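PDB 4QRN: 5-Carboxyvanillate Decarboxylase from Novosphingobium aromaticivorans, which probably catalyses the metal-dependent decarboxylation of 5-carboxyvanillate, as a carboxy-lyase of the amidohydrolase superfamily. Local coordinates for residues I179-Q184 and G239-R244; I250-P255 and P293-I298. All coordinates share one frame; numbering follows the deposited sequence. Where two conformers were deposited one is given.

Contact 1: I179-Q184 and G239-R244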
loop_
_atom_site.group_PDB
_atom_site.type_symbol
_atom_site.label_atom_id
_atom_site.label_comp_id
_atom_site.label_asym_id
_atom_site.label_seq_id
_atom_site.Cartn_x
_atom_site.Cartn_y
_atom_site.Cartn_z
ATOM N N ILE A 179 18.371 7.804 -0.139
ATOM C CA ILE A 179 17.943 8.072 -1.504
ATOM C C ILE A 179 16.429 8.228 -1.450
ATOM O O ILE A 179 15.719 7.410 -0.848
ATOM C CB ILE A 179 18.379 6.958 -2.481
ATOM C CG1 ILE A 179 19.912 6.966 -2.603
ATOM C CG2 ILE A 179 17.698 7.146 -3.863
ATOM C CD1 ILE A 179 20.479 5.903 -3.548
ATOM N N ASN A 180 15.941 9.303 -2.060
ATOM C CA ASN A 180 14.536 9.688 -2.034
ATOM C C ASN A 180 13.804 9.008 -3.164
ATOM O O ASN A 180 13.325 9.634 -4.113
ATOM C CB ASN A 180 14.475 11.207 -2.092
ATOM C CG ASN A 180 15.289 11.801 -1.007
ATOM O OD1 ASN A 180 14.947 11.621 0.163
ATOM N ND2 ASN A 180 16.410 12.456 -1.360
ATOM N N SER A 181 13.770 7.685 -3.080
ATOM C CA SER A 181 13.123 6.804 -4.028
ATOM C C SER A 181 13.562 7.117 -5.459
ATOM O O SER A 181 14.767 7.183 -5.694
ATOM C CB SER A 181 11.611 6.737 -3.789
ATOM O OG SER A 181 11.130 5.524 -4.305
ATOM N N HIS A 182 12.642 7.181 -6.429
ATOM C CA HIS A 182 13.048 7.229 -7.834
ATOM C C HIS A 182 13.904 8.462 -8.155
ATOM O O HIS A 182 13.855 9.491 -7.481
ATOM C CB HIS A 182 11.811 7.221 -8.763
ATOM C CG HIS A 182 11.056 8.507 -8.769
ATOM N ND1 HIS A 182 11.262 9.494 -9.715
ATOM C CD2 HIS A 182 10.094 8.964 -7.928
ATOM C CE1 HIS A 182 10.456 10.511 -9.443
ATOM N NE2 HIS A 182 9.732 10.211 -8.370
ATOM N N THR A 183 14.686 8.331 -9.227
ATOM C CA THR A 183 15.377 9.477 -9.791
ATOM C C THR A 183 14.844 9.683 -11.190
ATOM O O THR A 183 15.083 8.862 -12.090
ATOM C CB THR A 183 16.919 9.282 -9.775
ATOM O OG1 THR A 183 17.359 9.303 -8.417
ATOM C CG2 THR A 183 17.644 10.396 -10.536
ATOM N N GLN A 184 14.058 10.743 -11.344
ATOM C CA GLN A 184 13.498 11.093 -12.654
ATOM C C GLN A 184 12.796 9.891 -13.302
ATOM O O GLN A 184 12.915 9.643 -14.503
ATOM C CB GLN A 184 14.578 11.720 -13.539
ATOM C CG GLN A 184 15.020 13.039 -12.932
ATOM C CD GLN A 184 16.198 13.658 -13.639
ATOM O OE1 GLN A 184 16.202 13.768 -14.860
ATOM N NE2 GLN A 184 17.209 14.060 -12.877
ATOM N N GLY A 239 7.181 1.565 -1.179
ATOM C CA GLY A 239 6.963 0.134 -1.104
ATOM C C GLY A 239 7.223 -0.529 -2.453
ATOM O O GLY A 239 7.830 -1.598 -2.526
ATOM N N MET A 240 6.763 0.088 -3.529
ATOM C CA MET A 240 7.058 -0.433 -4.859
ATOM C C MET A 240 8.565 -0.528 -5.083
ATOM O O MET A 240 9.071 -1.509 -5.627
ATOM C CB MET A 240 6.440 0.452 -5.946
ATOM C CG MET A 240 6.667 -0.099 -7.349
ATOM S SD MET A 240 6.052 0.999 -8.640
ATOM C CE MET A 240 7.083 2.431 -8.447
ATOM N N HIS A 241 9.277 0.527 -4.700
ATOM C CA HIS A 241 10.715 0.583 -4.942
ATOM C C HIS A 241 11.449 -0.516 -4.177
ATOM O O HIS A 241 12.294 -1.224 -4.741
ATOM C CB HIS A 241 11.237 1.959 -4.568
ATOM C CG HIS A 241 12.524 2.327 -5.231
ATOM N ND1 HIS A 241 12.910 3.639 -5.339
ATOM C CD2 HIS A 241 13.468 1.601 -5.894
ATOM C CE1 HIS A 241 14.051 3.697 -6.008
ATOM N NE2 HIS A 241 14.413 2.481 -6.369
ATOM N N LEU A 242 11.141 -0.669 -2.890
ATOM C CA LEU A 242 11.766 -1.724 -2.112
ATOM C C LEU A 242 11.397 -3.092 -2.688
ATOM O O LEU A 242 12.254 -3.986 -2.820
ATOM C CB LEU A 242 11.385 -1.616 -0.652
ATOM C CG LEU A 242 11.930 -2.732 0.247
ATOM C CD1 LEU A 242 13.454 -2.867 0.168
ATOM C CD2 LEU A 242 11.472 -2.484 1.673
ATOM N N LEU A 243 10.120 -3.284 -3.041
ATOM C CA LEU A 243 9.700 -4.572 -3.570
ATOM C C LEU A 243 10.428 -4.907 -4.873
ATOM O O LEU A 243 10.851 -6.043 -5.087
ATOM C CB LEU A 243 8.189 -4.591 -3.757
ATOM C CG LEU A 243 7.584 -5.915 -4.214
ATOM C CD1 LEU A 243 7.930 -7.074 -3.274
ATOM C CD2 LEU A 243 6.063 -5.782 -4.339
ATOM N N ARG A 244 10.592 -3.927 -5.770
ATOM C CA ARG A 244 11.332 -4.079 -7.039
ATOM C C ARG A 244 12.759 -4.536 -6.780
ATOM O O ARG A 244 13.310 -5.370 -7.484
ATOM C CB ARG A 244 11.393 -2.736 -7.806
ATOM C CG ARG A 244 10.115 -2.429 -8.588
ATOM C CD ARG A 244 10.129 -1.132 -9.405
ATOM N NE ARG A 244 11.185 -1.096 -10.410
ATOM C CZ ARG A 244 11.071 -0.571 -11.631
ATOM N NH1 ARG A 244 12.127 -0.549 -12.420
ATOM N NH2 ARG A 244 9.919 -0.080 -12.079
#
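S181 and H241 join a loop at the C-terminal end of a barrel strand to one of the helices of the amidohydrolase (beta/alpha)8 barrel. S181 follows strand 177-179; H241 lies on helix 233-248. The loop bends at once after the strand. N180 is the centre of an inverse gamma turn, closed by a weak bond from S181 N to I179 O. The contact is small and buried, and one polar pair carries most of it. H241 ND1 donates a hydrogen bond of 2.8 Å to S181 OG. The hydroxyl oxygen lies at the ring edge, only 4° out of the imidazole plane. H241 CG is anti to the backbone N (chi1 -158°), and this swings the ring off the helix toward the loop. The same edge runs along the serine backbone: H241 CE1 is 3.5 Å from S181 C, which lies in the ring plane, and H241 ND1 is 3.4 Å from S181 CA. S181 OG also passes 3.6 Å from H241 CB. H182 N comes obliquely to within 3.7 Å of H241 ND1, but its hydrogen bond goes to E237 OE2. E237, on the same helix as H241, also bonds S181 OG, so its OE2 holds both the serine hydroxyl and the next amide. The far end of the ring is held too, since H241 NE2 bonds L188 N. H182 turns its own ring to T213 O through NE2. As H241 ND1 is a donor and NE2 faces a backbone amide, the imidazole is probably neutral, with its proton on ND1. S181 OG accepts from the histidine, so its own hydrogen probably points to E237 OE2. This chain of hydrogen bonds is likely to fix the rotation of both side chains, and it gives their buried polar atoms partners.

Contact 2: I250-P255 and P293-I298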
loop_
_atom_site.group_PDB
_atom_site.type_symbol
_atom_site.label_atom_id
_atom_site.label_comp_id
_atom_site.label_asym_id
_atom_site.label_seq_id
_atom_site.Cartn_x
_atom_site.Cartn_y
_atom_site.Cartn_z
ATOM N N ILE A 250 18.409 -8.100 -5.368
ATOM C CA ILE A 250 19.501 -7.265 -4.901
ATOM C C ILE A 250 20.228 -7.896 -3.713
ATOM O O ILE A 250 21.441 -7.711 -3.581
ATOM C CB ILE A 250 19.026 -5.814 -4.581
ATOM C CG1 ILE A 250 20.196 -4.834 -4.555
ATOM C CG2 ILE A 250 18.291 -5.747 -3.250
ATOM C CD1 ILE A 250 20.799 -4.592 -5.904
ATOM N N PHE A 251 19.499 -8.611 -2.855
ATOM C CA PHE A 251 20.129 -9.174 -1.667
ATOM C C PHE A 251 20.773 -10.528 -1.919
ATOM O O PHE A 251 21.498 -11.023 -1.051
ATOM C CB PHE A 251 19.131 -9.272 -0.525
ATOM C CG PHE A 251 18.577 -7.950 -0.101
ATOM C CD1 PHE A 251 19.420 -6.899 0.253
ATOM C CD2 PHE A 251 17.215 -7.739 -0.076
ATOM C CE1 PHE A 251 18.899 -5.669 0.677
ATOM C CE2 PHE A 251 16.686 -6.507 0.356
ATOM C CZ PHE A 251 17.534 -5.467 0.711
ATOM N N ASP A 252 20.529 -11.128 -3.086
ATOM C CA ASP A 252 21.347 -12.255 -3.507
ATOM C C ASP A 252 22.669 -11.754 -4.089
ATOM O O ASP A 252 23.719 -12.355 -3.890
ATOM C CB ASP A 252 20.590 -13.108 -4.542
ATOM C CG ASP A 252 19.408 -13.862 -3.950
ATOM O OD1 ASP A 252 19.286 -13.914 -2.702
ATOM O OD2 ASP A 252 18.613 -14.420 -4.739
ATOM N N LYS A 253 22.609 -10.640 -4.798
ATOM C CA LYS A 253 23.798 -10.037 -5.365
ATOM C C LYS A 253 24.687 -9.466 -4.256
ATOM O O LYS A 253 25.915 -9.590 -4.312
ATOM C CB LYS A 253 23.407 -8.960 -6.375
ATOM C CG LYS A 253 24.562 -8.416 -7.182
ATOM C CD LYS A 253 24.056 -7.565 -8.326
ATOM C CE LYS A 253 25.224 -7.104 -9.195
ATOM N NZ LYS A 253 24.816 -6.496 -10.491
ATOM N N TYR A 254 24.044 -8.860 -3.252
ATOM C CA TYR A 254 24.739 -8.161 -2.170
ATOM C C TYR A 254 24.182 -8.631 -0.824
ATOM O O TYR A 254 23.381 -7.935 -0.200
ATOM C CB TYR A 254 24.559 -6.642 -2.320
ATOM C CG TYR A 254 25.139 -6.121 -3.611
ATOM C CD1 TYR A 254 26.511 -6.220 -3.857
ATOM C CD2 TYR A 254 24.332 -5.575 -4.600
ATOM C CE1 TYR A 254 27.055 -5.768 -5.037
ATOM C CE2 TYR A 254 24.876 -5.120 -5.790
ATOM C CZ TYR A 254 26.233 -5.227 -6.005
ATOM O OH TYR A 254 26.799 -4.792 -7.188
ATOM N N PRO A 255 24.599 -9.816 -0.359
ATOM C CA PRO A 255 23.974 -10.384 0.844
ATOM C C PRO A 255 24.191 -9.565 2.103
ATOM O O PRO A 255 23.393 -9.696 3.033
ATOM C CB PRO A 255 24.644 -11.766 0.970
ATOM C CG PRO A 255 25.149 -12.059 -0.385
ATOM C CD PRO A 255 25.485 -10.775 -1.029
ATOM N N PRO A 293 13.798 -16.787 -10.078
ATOM C CA PRO A 293 13.942 -17.359 -8.732
ATOM C C PRO A 293 14.950 -16.627 -7.847
ATOM O O PRO A 293 16.013 -16.185 -8.284
ATOM C CB PRO A 293 14.370 -18.796 -9.009
ATOM C CG PRO A 293 13.753 -19.089 -10.341
ATOM C CD PRO A 293 13.873 -17.825 -11.121
ATOM N N LEU A 294 14.570 -16.497 -6.587
ATOM C CA LEU A 294 15.393 -15.883 -5.557
ATOM C C LEU A 294 15.855 -16.942 -4.584
ATOM O O LEU A 294 15.225 -17.987 -4.445
ATOM C CB LEU A 294 14.571 -14.843 -4.794
ATOM C CG LEU A 294 13.961 -13.719 -5.630
ATOM C CD1 LEU A 294 13.110 -12.795 -4.767
ATOM C CD2 LEU A 294 15.034 -12.924 -6.343
ATOM N N LYS A 295 16.952 -16.668 -3.895
ATOM C CA LYS A 295 17.487 -17.647 -2.948
ATOM C C LYS A 295 16.689 -17.719 -1.653
ATOM O O LYS A 295 16.699 -18.757 -1.001
ATOM C CB LYS A 295 18.953 -17.378 -2.629
ATOM C CG LYS A 295 19.889 -17.584 -3.806
ATOM C CD LYS A 295 21.332 -17.314 -3.406
ATOM C CE LYS A 295 22.253 -17.493 -4.593
ATOM N NZ LYS A 295 23.636 -17.024 -4.310
ATOM N N LYS A 296 16.010 -16.632 -1.295
ATOM C CA LYS A 296 15.165 -16.606 -0.092
ATOM C C LYS A 296 13.758 -16.190 -0.489
ATOM O O LYS A 296 13.526 -15.683 -1.592
ATOM C CB LYS A 296 15.675 -15.616 0.972
ATOM C CG LYS A 296 17.106 -15.849 1.385
ATOM C CD LYS A 296 17.518 -14.935 2.537
ATOM C CE LYS A 296 18.894 -15.315 3.057
ATOM N NZ LYS A 296 19.210 -14.564 4.277
ATOM N N THR A 297 12.816 -16.416 0.411
ATOM C CA THR A 297 11.498 -15.806 0.308
ATOM C C THR A 297 11.589 -14.320 0.631
ATOM O O THR A 297 12.571 -13.842 1.212
ATOM C CB THR A 297 10.520 -16.460 1.291
ATOM O OG1 THR A 297 11.022 -16.254 2.615
ATOM C CG2 THR A 297 10.376 -17.959 1.013
ATOM N N ILE A 298 10.538 -13.593 0.270
ATOM C CA ILE A 298 10.467 -12.183 0.638
ATOM C C ILE A 298 10.511 -12.051 2.162
ATOM O O ILE A 298 11.196 -11.168 2.692
ATOM C CB ILE A 298 9.224 -11.508 0.005
ATOM C CG1 ILE A 298 9.400 -11.518 -1.529
ATOM C CG2 ILE A 298 9.074 -10.078 0.527
ATOM C CD1 ILE A 298 8.176 -11.056 -2.296
HETATM O O HOH W 1 23.816 -14.861 -2.646
#
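K295 lays its side chain against D252, which stands on the short helix 250-253. The lysine belongs to the loop between helices 268-284 and 298-304. Starting at the root, K295 CB sits 3.5 Å from D252 OD1. K295 CG lies anti to its carbonyl carbon (chi1 -67°) and comes 3.5 Å from D252 OD2. K295 CD follows at 4.0 Å from D252 CG. The chain then runs on extended, crossing the aspartate at a slant, and its charge ends well past the carboxylate: K295 NZ is 5.6 Å from D252 OD1. At the tip, K295 NZ gives a 2.7 Å hydrogen bond to a water. That water donates in turn to D252 O, at 2.8 Å. The direct bond is made by the lysine backbone. K295 N points at D252 OD2 with an N-H...O angle of 161° and a length of 2.9 Å, on the syn side of the oxygen and 19° out of the carboxylate plane. D252 OD2 also rests 3.6 Å from L294 CA. The other oxygen, OD1, is bonded by Y301 OH, a hydroxyl that K296 N also reaches. The carboxylate is gripped at both oxygens by uncharged donors. With D252 cut back to an alanine, the amide of K295 and the hydroxyl of Y301 would probably lose this shared acceptor, leaving the loop less firmly joined to the helix. The lysine is likely to add only a longer-range attraction and a water bridge at this surface site.

Overall arrangement
The centres of the two contacts are about 17 Å apart. Helix 233-248 carries one half of contact 1 and is followed directly in the chain by helix 250-253 of contact 2. The two contacts also touch, where L243 CD1 of contact 1 packs 4.1 Å from I298 CD1 of contact 2. Contact 1 is buried and nearer the active site. The side chain of S181 is about 7 Å from that of H210, a manganese ligand, and about 11 Å from the bound 4-hydroxy-3-methoxy-5-nitrobenzoic acid. Contact 2 is at the surface, its centre about 22 Å from the centre of the chain, and away from the metal and ligand.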